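Local coordinates for putative transcription regulator (Lactobacillus plantarum, PDB 3K69), which probably regulates transcription by binding DNA as a dimer through a winged helix-turn-helix domain of the Rrf2 type, at residues M77-Y83 with Y135-M140; Y93-I97 with L120-T125; R25-S31 with G66-L72. All coordinates share one frame; numbering follows the deposited sequence.

Contact 1 of 3, residues M77-Y83 with Y135-M140. With DMS (dimethyl sulfoxide), chain C.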
loop_
_atom_site.group_PDB
_atom_site.type_symbol
_atom_site.label_atom_id
_atom_site.label_comp_id
_atom_site.label_asym_id
_atom_site.label_seq_id
_atom_site.Cartn_x
_atom_site.Cartn_y
_atom_site.Cartn_z
HETATM N N MSE A 77 7.170 -4.404 21.632
HETATM C CA MSE A 77 6.327 -4.695 20.476
HETATM C C MSE A 77 6.737 -3.841 19.296
HETATM O O MSE A 77 6.363 -2.668 19.204
HETATM C CB MSE A 77 4.887 -4.402 20.800
HETATM C CG MSE A 77 4.432 -5.148 22.006
HETATM SE SE MSE A 77 2.598 -4.686 22.497
HETATM C CE MSE A 77 2.519 -5.778 24.130
ATOM N N ASN A 78 7.548 -4.427 18.424
ATOM C CA ASN A 78 7.895 -3.788 17.175
ATOM C C ASN A 78 6.659 -3.539 16.313
ATOM O O ASN A 78 5.863 -4.455 16.035
ATOM C CB ASN A 78 8.904 -4.636 16.378
ATOM C CG ASN A 78 9.463 -3.887 15.202
ATOM O OD1 ASN A 78 8.867 -3.902 14.121
ATOM N ND2 ASN A 78 10.570 -3.155 15.414
ATOM N N LEU A 79 6.516 -2.298 15.863
ATOM C CA LEU A 79 5.371 -1.876 15.084
ATOM C C LEU A 79 5.301 -2.583 13.731
ATOM O O LEU A 79 4.257 -2.881 13.251
ATOM C CB LEU A 79 5.397 -0.349 14.919
ATOM C CG LEU A 79 4.074 0.403 14.769
ATOM C CD1 LEU A 79 3.136 0.216 15.969
ATOM C CD2 LEU A 79 4.470 1.858 14.585
ATOM N N GLY A 80 6.446 -2.862 13.138
ATOM C CA GLY A 80 6.529 -3.600 11.931
ATOM C C GLY A 80 6.184 -5.047 12.045
ATOM O O GLY A 80 5.529 -5.574 11.169
ATOM N N ASP A 81 6.640 -5.693 13.110
ATOM C CA ASP A 81 6.161 -7.017 13.470
ATOM C C ASP A 81 4.638 -7.015 13.584
ATOM O O ASP A 81 3.987 -7.854 13.015
ATOM C CB ASP A 81 6.773 -7.489 14.796
ATOM C CG ASP A 81 8.243 -7.835 14.680
ATOM O OD1 ASP A 81 8.713 -7.998 13.534
ATOM O OD2 ASP A 81 8.917 -7.952 15.734
ATOM N N LEU A 82 4.074 -6.055 14.283
ATOM C CA LEU A 82 2.609 -5.977 14.407
ATOM C C LEU A 82 1.903 -5.786 13.052
ATOM O O LEU A 82 0.917 -6.488 12.744
ATOM C CB LEU A 82 2.232 -4.851 15.383
ATOM C CG LEU A 82 0.739 -4.747 15.703
ATOM C CD1 LEU A 82 0.238 -6.079 16.294
ATOM C CD2 LEU A 82 0.466 -3.495 16.651
ATOM N N TYR A 83 2.431 -4.861 12.238
ATOM C CA TYR A 83 1.895 -4.568 10.893
ATOM C C TYR A 83 1.914 -5.851 10.032
ATOM O O TYR A 83 0.930 -6.182 9.381
ATOM C CB TYR A 83 2.683 -3.418 10.189
ATOM C CG TYR A 83 2.007 -2.965 8.916
ATOM C CD1 TYR A 83 2.214 -3.647 7.706
ATOM C CD2 TYR A 83 1.101 -1.910 8.932
ATOM C CE1 TYR A 83 1.535 -3.281 6.554
ATOM C CE2 TYR A 83 0.403 -1.520 7.755
ATOM C CZ TYR A 83 0.622 -2.223 6.577
ATOM O OH TYR A 83 -0.037 -1.866 5.407
ATOM N N TYR A 135 7.804 0.763 9.227
ATOM C CA TYR A 135 7.211 0.418 10.516
ATOM C C TYR A 135 8.187 -0.309 11.429
ATOM O O TYR A 135 8.151 -0.103 12.633
ATOM C CB TYR A 135 5.956 -0.407 10.329
ATOM C CG TYR A 135 4.840 0.271 9.557
ATOM C CD1 TYR A 135 3.931 1.090 10.207
ATOM C CD2 TYR A 135 4.646 0.029 8.215
ATOM C CE1 TYR A 135 2.908 1.650 9.544
ATOM C CE2 TYR A 135 3.614 0.619 7.531
ATOM C CZ TYR A 135 2.751 1.435 8.204
ATOM O OH TYR A 135 1.691 2.022 7.586
ATOM N N HIS A 136 9.115 -1.088 10.861
ATOM C CA HIS A 136 10.106 -1.773 11.684
ATOM C C HIS A 136 11.066 -0.901 12.490
ATOM O O HIS A 136 11.713 -1.411 13.419
ATOM C CB HIS A 136 10.892 -2.819 10.861
ATOM C CG HIS A 136 10.107 -4.058 10.611
ATOM N ND1 HIS A 136 10.073 -5.107 11.501
ATOM C CD2 HIS A 136 9.214 -4.364 9.644
ATOM C CE1 HIS A 136 9.268 -6.049 11.040
ATOM N NE2 HIS A 136 8.717 -5.609 9.929
ATOM N N GLN A 137 11.156 0.382 12.144
ATOM C CA GLN A 137 11.922 1.353 12.905
ATOM C C GLN A 137 11.346 1.648 14.270
ATOM O O GLN A 137 12.058 2.183 15.097
ATOM C CB GLN A 137 11.996 2.715 12.208
ATOM C CG GLN A 137 12.523 2.721 10.799
ATOM C CD GLN A 137 12.369 4.084 10.204
ATOM O OE1 GLN A 137 11.274 4.480 9.800
ATOM N NE2 GLN A 137 13.462 4.836 10.188
ATOM N N PHE A 138 10.065 1.363 14.497
ATOM C CA PHE A 138 9.366 1.844 15.691
ATOM C C PHE A 138 8.787 0.728 16.508
ATOM O O PHE A 138 8.642 -0.408 16.031
ATOM C CB PHE A 138 8.198 2.774 15.325
ATOM C CG PHE A 138 8.609 3.934 14.474
ATOM C CD1 PHE A 138 9.416 4.929 14.988
ATOM C CD2 PHE A 138 8.245 3.993 13.153
ATOM C CE1 PHE A 138 9.836 5.996 14.180
ATOM C CE2 PHE A 138 8.678 5.030 12.352
ATOM C CZ PHE A 138 9.454 6.038 12.880
ATOM N N THR A 139 8.376 1.100 17.721
ATOM C CA THR A 139 7.643 0.218 18.615
ATOM C C THR A 139 6.322 0.848 18.964
ATOM O O THR A 139 6.067 1.996 18.653
ATOM C CB THR A 139 8.380 -0.083 19.950
ATOM O OG1 THR A 139 8.364 1.077 20.783
ATOM C CG2 THR A 139 9.812 -0.574 19.729
HETATM N N MSE A 140 5.501 0.067 19.654
HETATM C CA MSE A 140 4.260 0.568 20.212
HETATM C C MSE A 140 4.489 1.693 21.221
HETATM O O MSE A 140 3.585 2.503 21.403
HETATM C CB MSE A 140 3.457 -0.576 20.882
HETATM C CG MSE A 140 2.658 -1.457 19.920
HETATM SE SE MSE A 140 1.244 -0.493 18.938
HETATM C CE MSE A 140 0.105 0.061 20.512
HETATM S S DMS C . -2.341 0.846 6.185
HETATM O O DMS C . -1.814 -0.331 4.945
HETATM C C1 DMS C . -2.822 2.436 5.489
HETATM C C2 DMS C . -3.969 0.316 6.818
#

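Contact 2 of 3, residues Y93-I97 with L120-T125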
loop_
_atom_site.group_PDB
_atom_site.type_symbol
_atom_site.label_atom_id
_atom_site.label_comp_id
_atom_site.label_asym_id
_atom_site.label_seq_id
_atom_site.Cartn_x
_atom_site.Cartn_y
_atom_site.Cartn_z
ATOM N N TYR A 93 0.623 -10.611 -6.897
ATOM C CA TYR A 93 0.111 -9.289 -7.295
ATOM C C TYR A 93 -0.736 -9.379 -8.574
ATOM O O TYR A 93 -1.008 -8.349 -9.209
ATOM C CB TYR A 93 1.273 -8.305 -7.484
ATOM C CG TYR A 93 1.885 -7.825 -6.208
ATOM C CD1 TYR A 93 1.321 -6.757 -5.509
ATOM C CD2 TYR A 93 2.971 -8.484 -5.640
ATOM C CE1 TYR A 93 1.861 -6.309 -4.311
ATOM C CE2 TYR A 93 3.528 -8.041 -4.452
ATOM C CZ TYR A 93 2.952 -6.964 -3.782
ATOM O OH TYR A 93 3.464 -6.523 -2.589
ATOM N N ALA A 94 -1.167 -10.581 -8.957
ATOM C CA ALA A 94 -1.916 -10.767 -10.205
ATOM C C ALA A 94 -3.117 -9.812 -10.401
ATOM O O ALA A 94 -3.368 -9.360 -11.511
ATOM C CB ALA A 94 -2.394 -12.251 -10.384
ATOM N N ARG A 95 -3.861 -9.517 -9.346
ATOM C CA ARG A 95 -5.018 -8.630 -9.471
ATOM C C ARG A 95 -4.606 -7.216 -9.917
ATOM O O ARG A 95 -5.437 -6.466 -10.399
ATOM C CB ARG A 95 -5.779 -8.510 -8.132
ATOM C CG ARG A 95 -4.945 -8.034 -6.981
ATOM N N PHE A 96 -3.346 -6.845 -9.702
ATOM C CA PHE A 96 -2.850 -5.521 -10.074
ATOM C C PHE A 96 -1.986 -5.492 -11.340
ATOM O O PHE A 96 -1.391 -4.478 -11.654
ATOM C CB PHE A 96 -2.009 -5.013 -8.927
ATOM C CG PHE A 96 -2.750 -4.909 -7.638
ATOM C CD1 PHE A 96 -3.922 -4.182 -7.561
ATOM C CD2 PHE A 96 -2.262 -5.518 -6.495
ATOM C CE1 PHE A 96 -4.598 -4.061 -6.366
ATOM C CE2 PHE A 96 -2.932 -5.394 -5.295
ATOM C CZ PHE A 96 -4.103 -4.659 -5.235
ATOM N N ILE A 97 -1.895 -6.620 -12.023
ATOM C CA ILE A 97 -1.046 -6.772 -13.184
ATOM C C ILE A 97 -1.882 -7.148 -14.436
ATOM O O ILE A 97 -2.797 -7.999 -14.394
ATOM C CB ILE A 97 0.080 -7.806 -12.885
ATOM C CG1 ILE A 97 0.956 -7.318 -11.712
ATOM C CG2 ILE A 97 0.838 -8.204 -14.177
ATOM C CD1 ILE A 97 1.912 -8.380 -11.197
ATOM N N LEU A 120 6.696 -6.515 -12.896
ATOM C CA LEU A 120 5.850 -5.794 -11.936
ATOM C C LEU A 120 5.774 -6.441 -10.597
ATOM O O LEU A 120 5.743 -5.749 -9.573
ATOM C CB LEU A 120 4.449 -5.532 -12.498
ATOM C CG LEU A 120 4.412 -4.494 -13.611
ATOM C CD1 LEU A 120 2.994 -4.465 -14.163
ATOM C CD2 LEU A 120 4.888 -3.083 -13.115
ATOM N N THR A 121 5.755 -7.776 -10.583
ATOM C CA THR A 121 5.802 -8.507 -9.336
ATOM C C THR A 121 7.075 -8.153 -8.557
ATOM O O THR A 121 7.009 -7.878 -7.365
ATOM C CB THR A 121 5.680 -10.047 -9.522
ATOM O OG1 THR A 121 4.435 -10.342 -10.143
ATOM C CG2 THR A 121 5.765 -10.801 -8.153
ATOM N N ASP A 122 8.224 -8.145 -9.223
ATOM C CA ASP A 122 9.446 -7.783 -8.524
ATOM C C ASP A 122 9.405 -6.314 -8.033
ATOM O O ASP A 122 9.731 -6.033 -6.875
ATOM C CB ASP A 122 10.656 -7.997 -9.399
ATOM C CG ASP A 122 10.973 -9.468 -9.661
ATOM O OD1 ASP A 122 10.350 -10.382 -9.047
ATOM O OD2 ASP A 122 11.884 -9.711 -10.502
ATOM N N LEU A 123 9.007 -5.414 -8.924
ATOM C CA LEU A 123 8.823 -4.014 -8.609
ATOM C C LEU A 123 7.945 -3.784 -7.330
ATOM O O LEU A 123 8.380 -3.131 -6.373
ATOM C CB LEU A 123 8.251 -3.276 -9.809
ATOM C CG LEU A 123 8.147 -1.742 -9.675
ATOM C CD1 LEU A 123 9.507 -1.049 -9.615
ATOM C CD2 LEU A 123 7.226 -1.109 -10.739
ATOM N N PHE A 124 6.729 -4.319 -7.353
ATOM C CA PHE A 124 5.750 -4.199 -6.256
ATOM C C PHE A 124 6.254 -4.862 -4.973
ATOM O O PHE A 124 6.045 -4.344 -3.880
ATOM C CB PHE A 124 4.432 -4.873 -6.646
ATOM C CG PHE A 124 3.685 -4.213 -7.765
ATOM C CD1 PHE A 124 3.776 -2.850 -8.016
ATOM C CD2 PHE A 124 2.836 -4.948 -8.555
ATOM C CE1 PHE A 124 3.025 -2.254 -9.068
ATOM C CE2 PHE A 124 2.099 -4.368 -9.604
ATOM C CZ PHE A 124 2.196 -3.011 -9.839
ATOM N N THR A 125 6.939 -6.004 -5.104
ATOM C CA THR A 125 7.492 -6.699 -3.932
ATOM C C THR A 125 8.614 -5.922 -3.276
ATOM O O THR A 125 8.637 -5.772 -2.050
ATOM C CB THR A 125 7.949 -8.134 -4.263
ATOM O OG1 THR A 125 6.871 -8.825 -4.904
ATOM C CG2 THR A 125 8.360 -8.894 -2.994
HETATM O O HOH W 1 2.443 -11.784 -8.850
#

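Contact 3 of 3, residues R25-S31 with G66-L72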
loop_
_atom_site.group_PDB
_atom_site.type_symbol
_atom_site.label_atom_id
_atom_site.label_comp_id
_atom_site.label_asym_id
_atom_site.label_seq_id
_atom_site.Cartn_x
_atom_site.Cartn_y
_atom_site.Cartn_z
ATOM N N ARG A 25 -4.533 -2.260 32.786
ATOM C CA ARG A 25 -3.706 -3.445 33.067
ATOM C C ARG A 25 -4.165 -4.191 34.310
ATOM O O ARG A 25 -3.842 -5.354 34.458
ATOM C CB ARG A 25 -2.225 -3.093 33.209
ATOM C CG ARG A 25 -1.547 -2.840 31.898
ATOM C CD ARG A 25 -0.211 -2.147 32.085
ATOM N NE ARG A 25 0.445 -1.865 30.810
ATOM C CZ ARG A 25 1.268 -2.688 30.153
ATOM N NH1 ARG A 25 1.580 -3.865 30.638
ATOM N NH2 ARG A 25 1.795 -2.319 28.999
ATOM N N ASP A 26 -4.938 -3.537 35.174
ATOM C CA ASP A 26 -5.560 -4.188 36.334
ATOM C C ASP A 26 -6.825 -5.037 36.044
ATOM O O ASP A 26 -7.453 -5.508 36.951
ATOM C CB ASP A 26 -5.932 -3.103 37.370
ATOM C CG ASP A 26 -7.021 -2.073 36.836
ATOM O OD1 ASP A 26 -7.348 -2.019 35.604
ATOM O OD2 ASP A 26 -7.566 -1.301 37.672
ATOM N N SER A 27 -7.190 -5.218 34.786
ATOM C CA SER A 27 -8.511 -5.684 34.399
ATOM C C SER A 27 -8.390 -6.688 33.305
ATOM O O SER A 27 -7.495 -6.601 32.460
ATOM C CB SER A 27 -9.318 -4.521 33.810
ATOM O OG SER A 27 -9.736 -3.657 34.827
ATOM N N LYS A 28 -9.312 -7.629 33.314
ATOM C CA LYS A 28 -9.648 -8.377 32.129
ATOM C C LYS A 28 -10.754 -7.625 31.386
ATOM O O LYS A 28 -11.734 -7.148 31.977
ATOM C CB LYS A 28 -10.009 -9.812 32.484
ATOM C CG LYS A 28 -8.774 -10.517 33.046
ATOM C CD LYS A 28 -9.039 -11.914 33.440
ATOM C CE LYS A 28 -7.821 -12.510 34.076
ATOM N NZ LYS A 28 -6.731 -12.638 33.092
ATOM N N VAL A 29 -10.553 -7.492 30.091
ATOM C CA VAL A 29 -11.444 -6.739 29.234
ATOM C C VAL A 29 -12.024 -7.671 28.175
ATOM O O VAL A 29 -11.301 -8.184 27.310
ATOM C CB VAL A 29 -10.687 -5.566 28.570
ATOM C CG1 VAL A 29 -11.633 -4.735 27.695
ATOM C CG2 VAL A 29 -9.984 -4.685 29.659
ATOM N N ALA A 30 -13.331 -7.857 28.227
ATOM C CA ALA A 30 -14.018 -8.689 27.250
ATOM C C ALA A 30 -14.111 -7.981 25.900
ATOM O O ALA A 30 -13.946 -6.758 25.819
ATOM C CB ALA A 30 -15.384 -9.043 27.770
ATOM N N SER A 31 -14.389 -8.753 24.842
ATOM C CA SER A 31 -14.563 -8.239 23.483
ATOM C C SER A 31 -15.563 -7.112 23.396
ATOM O O SER A 31 -15.399 -6.192 22.615
ATOM C CB SER A 31 -15.064 -9.367 22.521
ATOM O OG SER A 31 -14.210 -10.496 22.586
ATOM N N GLY A 66 -14.029 -13.259 32.521
ATOM C CA GLY A 66 -12.822 -13.495 31.723
ATOM C C GLY A 66 -12.564 -12.326 30.779
ATOM O O GLY A 66 -13.271 -11.311 30.813
ATOM N N GLY A 67 -11.579 -12.480 29.905
ATOM C CA GLY A 67 -11.273 -11.448 28.947
ATOM C C GLY A 67 -9.790 -11.324 28.731
ATOM O O GLY A 67 -9.007 -12.036 29.357
ATOM N N TYR A 68 -9.445 -10.359 27.895
ATOM C CA TYR A 68 -8.077 -10.074 27.513
ATOM C C TYR A 68 -7.380 -9.157 28.479
ATOM O O TYR A 68 -7.958 -8.265 29.091
ATOM C CB TYR A 68 -8.042 -9.480 26.111
ATOM C CG TYR A 68 -8.562 -10.428 25.049
ATOM C CD1 TYR A 68 -7.772 -11.478 24.597
ATOM C CD2 TYR A 68 -9.845 -10.289 24.508
ATOM C CE1 TYR A 68 -8.227 -12.360 23.631
ATOM C CE2 TYR A 68 -10.321 -11.195 23.526
ATOM C CZ TYR A 68 -9.498 -12.232 23.102
ATOM O OH TYR A 68 -9.937 -13.157 22.162
ATOM N N GLN A 69 -6.089 -9.379 28.598
ATOM C CA GLN A 69 -5.291 -8.603 29.502
ATOM C C GLN A 69 -3.875 -8.452 28.889
ATOM O O GLN A 69 -3.371 -9.318 28.148
ATOM C CB GLN A 69 -5.303 -9.237 30.899
ATOM C CG GLN A 69 -4.643 -8.380 31.982
ATOM C CD GLN A 69 -4.903 -8.921 33.398
ATOM O OE1 GLN A 69 -4.951 -10.128 33.608
ATOM N NE2 GLN A 69 -5.101 -8.020 34.350
ATOM N N LEU A 70 -3.305 -7.288 29.096
ATOM C CA LEU A 70 -1.967 -6.994 28.641
ATOM C C LEU A 70 -1.084 -6.990 29.866
ATOM O O LEU A 70 -1.349 -6.261 30.811
ATOM C CB LEU A 70 -1.924 -5.617 27.974
ATOM C CG LEU A 70 -0.623 -5.213 27.340
ATOM C CD1 LEU A 70 -0.255 -6.110 26.153
ATOM C CD2 LEU A 70 -0.586 -3.664 26.935
ATOM N N ASP A 71 -0.006 -7.764 29.816
ATOM C CA ASP A 71 0.994 -7.746 30.858
ATOM C C ASP A 71 2.407 -7.650 30.303
ATOM O O ASP A 71 3.356 -7.902 31.028
ATOM C CB ASP A 71 0.851 -8.949 31.827
ATOM C CG ASP A 71 1.014 -10.314 31.142
ATOM O OD1 ASP A 71 1.540 -10.386 30.014
ATOM O OD2 ASP A 71 0.608 -11.341 31.733
ATOM N N LEU A 72 2.552 -7.256 29.044
ATOM C CA LEU A 72 3.866 -7.035 28.443
ATOM C C LEU A 72 4.032 -5.536 28.116
ATOM O O LEU A 72 3.064 -4.757 28.194
ATOM C CB LEU A 72 4.055 -7.929 27.214
ATOM C CG LEU A 72 3.981 -9.452 27.483
ATOM C CD1 LEU A 72 3.793 -10.178 26.156
ATOM C CD2 LEU A 72 5.235 -9.979 28.191
HETATM O O HOH W 2 -1.606 -6.488 33.479
HETATM O O HOH W 3 -6.671 -12.747 30.499
HETATM O O HOH W 4 -14.755 -8.735 32.563
#

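Contact 1 of 3, residues M77-Y83 with Y135-M140
N78 sends its amide across to H136: ND2 donates to H136 O at 2.9 Å, nearly straight (174°), and that oxygen lies in the amide plane although the donor sits above the carbonyl plane. Either side of it in sequence, backbone bonds join the segments, L79 N to F138 O (2.8 Å) and M140 N to M77 O (2.9 Å). G80 CA rests over the centre of the H136 imidazole, 3.6 Å from its centroid, a CH-pi contact that a side chain on G80 would obstruct. The Y83 and Y135 rings form an offset stack, centroids 4.4 Å apart and planes 13° from parallel. Selenomethionine M140, bent at chi2 and chi3, brings SE to 3.6 Å from L79 CD1.

A second shell backs these groups. H136 NE2 is hydrogen-bonded to D84, Y135 OH to Y131, and L79 also packs on L123 of the second subunit. With CG anti to the backbone N (chi1 -170°), N78 keeps OD1 over its own helix start, where D81 N binds it in the carbonyl plane at 3.0 Å. N78 is thus the N-cap of helix 79-86, its amide shared between that cap and the backbone of H136.

Contact 2 of 3, residues Y93-I97 with L120-T125
F124 CB sits over the centre of the Y93 ring, 3.6 Å from the centroid and 6° off the normal, a CH-pi contact that marks the tight part of the interface. The F124 ring is set obliquely, at 48° to the Y93 plane, neither stacked on it nor edge-to-face. Its CE2 meets I97 CG1 at 3.8 Å near the plane of the F124 ring, and I97 CG1 also lies 4.0 Å from L120 CB, the isoleucine running past both side chains in the opposite direction. I97 reaches the helix because CG1 is anti to its own carbonyl carbon (chi1 -61°) and the chain then extends to CD1, 3.4 Å from T121 OG1.

A short 3-10 turn, 94-96, sets the residues that flank it, Y93 and I97, against the long helix 111-136, whose F124 also packs on Y135 of the second subunit. Replacing Y93 by an alanine would probably uncover F124 CB and leave the F124 ring freer to turn.

The other side is looser and wet. T121 CG2 comes no nearer to Y93 than 4.4 Å, at CD2, and a water links the Y93 backbone to the T121 side chain instead, accepting from Y93 N at 2.9 Å and donating to T121 OG1, a hydroxyl also bonded to S117 O. One turn on, T125 OG1 is a close exception, approaching Y93 CE2 obliquely to 3.5 Å while its proton goes to T121 O, which T125 N reaches from the opposite face.

Contact 3 of 3, residues R25-S31 with G66-L72
G66 and G67 lead strand 67-69 past K28 and V29, in what is probably the wing of a winged helix-turn-helix: this strand pairs with 59-61 on one side, and the loop 25-31, between helices 9-22 and 31-38, adds a single antiparallel bridge on the other. G66 O lies 4.0 Å from K28 CB. At G67 a side chain would run into the backbone of V29 and A30, and at these backbone angles it would also jam against the preceding carbonyl, so two independent pieces of geometry explain the glycine. G67 O accepts a hydrogen bond from a water that in turn accepts from K28 NZ.

Y68 and V29 form the hydrogen-bonded pair, V29 N to Y68 O and Y68 N to V29 O, both 2.9 Å. The Y68 ring has V29 O and S31 OG at its edge and packs on L49 and H53 of helix 46-54.

Q69 holds two partners with one amide. Its CG is anti to the backbone N and the chain stays extended, which carries NE2 to R25 O (3.0 Å) and OE1 to K28 NZ (3.1 Å). Both bonds leave the carbonyl planes of their acceptors, by 39° and 36°.

L70 places CD2 over one face of the R25 guanidinium, 3.4 Å from NH2, while L70 O and R25 O share a bridging water. D22 salt-bridges the same NH2, probably steadying the group. Further on, both terminal nitrogens of R25, NH1 and NH2, donate to the single atom L72 O, at 3.0 and 2.9 Å, with that oxygen within 8° of the guanidinium plane.

Contacts 1 and 3 touch: CE of selenomethionine M77 lies 3.4 Å from L70 CD1 and 4.1 Å from L72 CB, and their centres are 21 Å apart. Strand 67-69 and helix 79-86 follow each other in the chain, so the probable wing leads into contact 1. Contact 2 stands 25 Å from contact 1, centre to centre, with nearest atoms about 10 Å apart; helix 111-136 serves both, and both meet the second subunit, consistent with a dimer built on that helix. Contacts 2 and 3 lie about 40 Å apart between centres, on opposite sides of the chain's centre. Dimethyl sulfoxide, probably from the crystallisation liquor, occurs beside Y83, F124 and Y68, one in each contact.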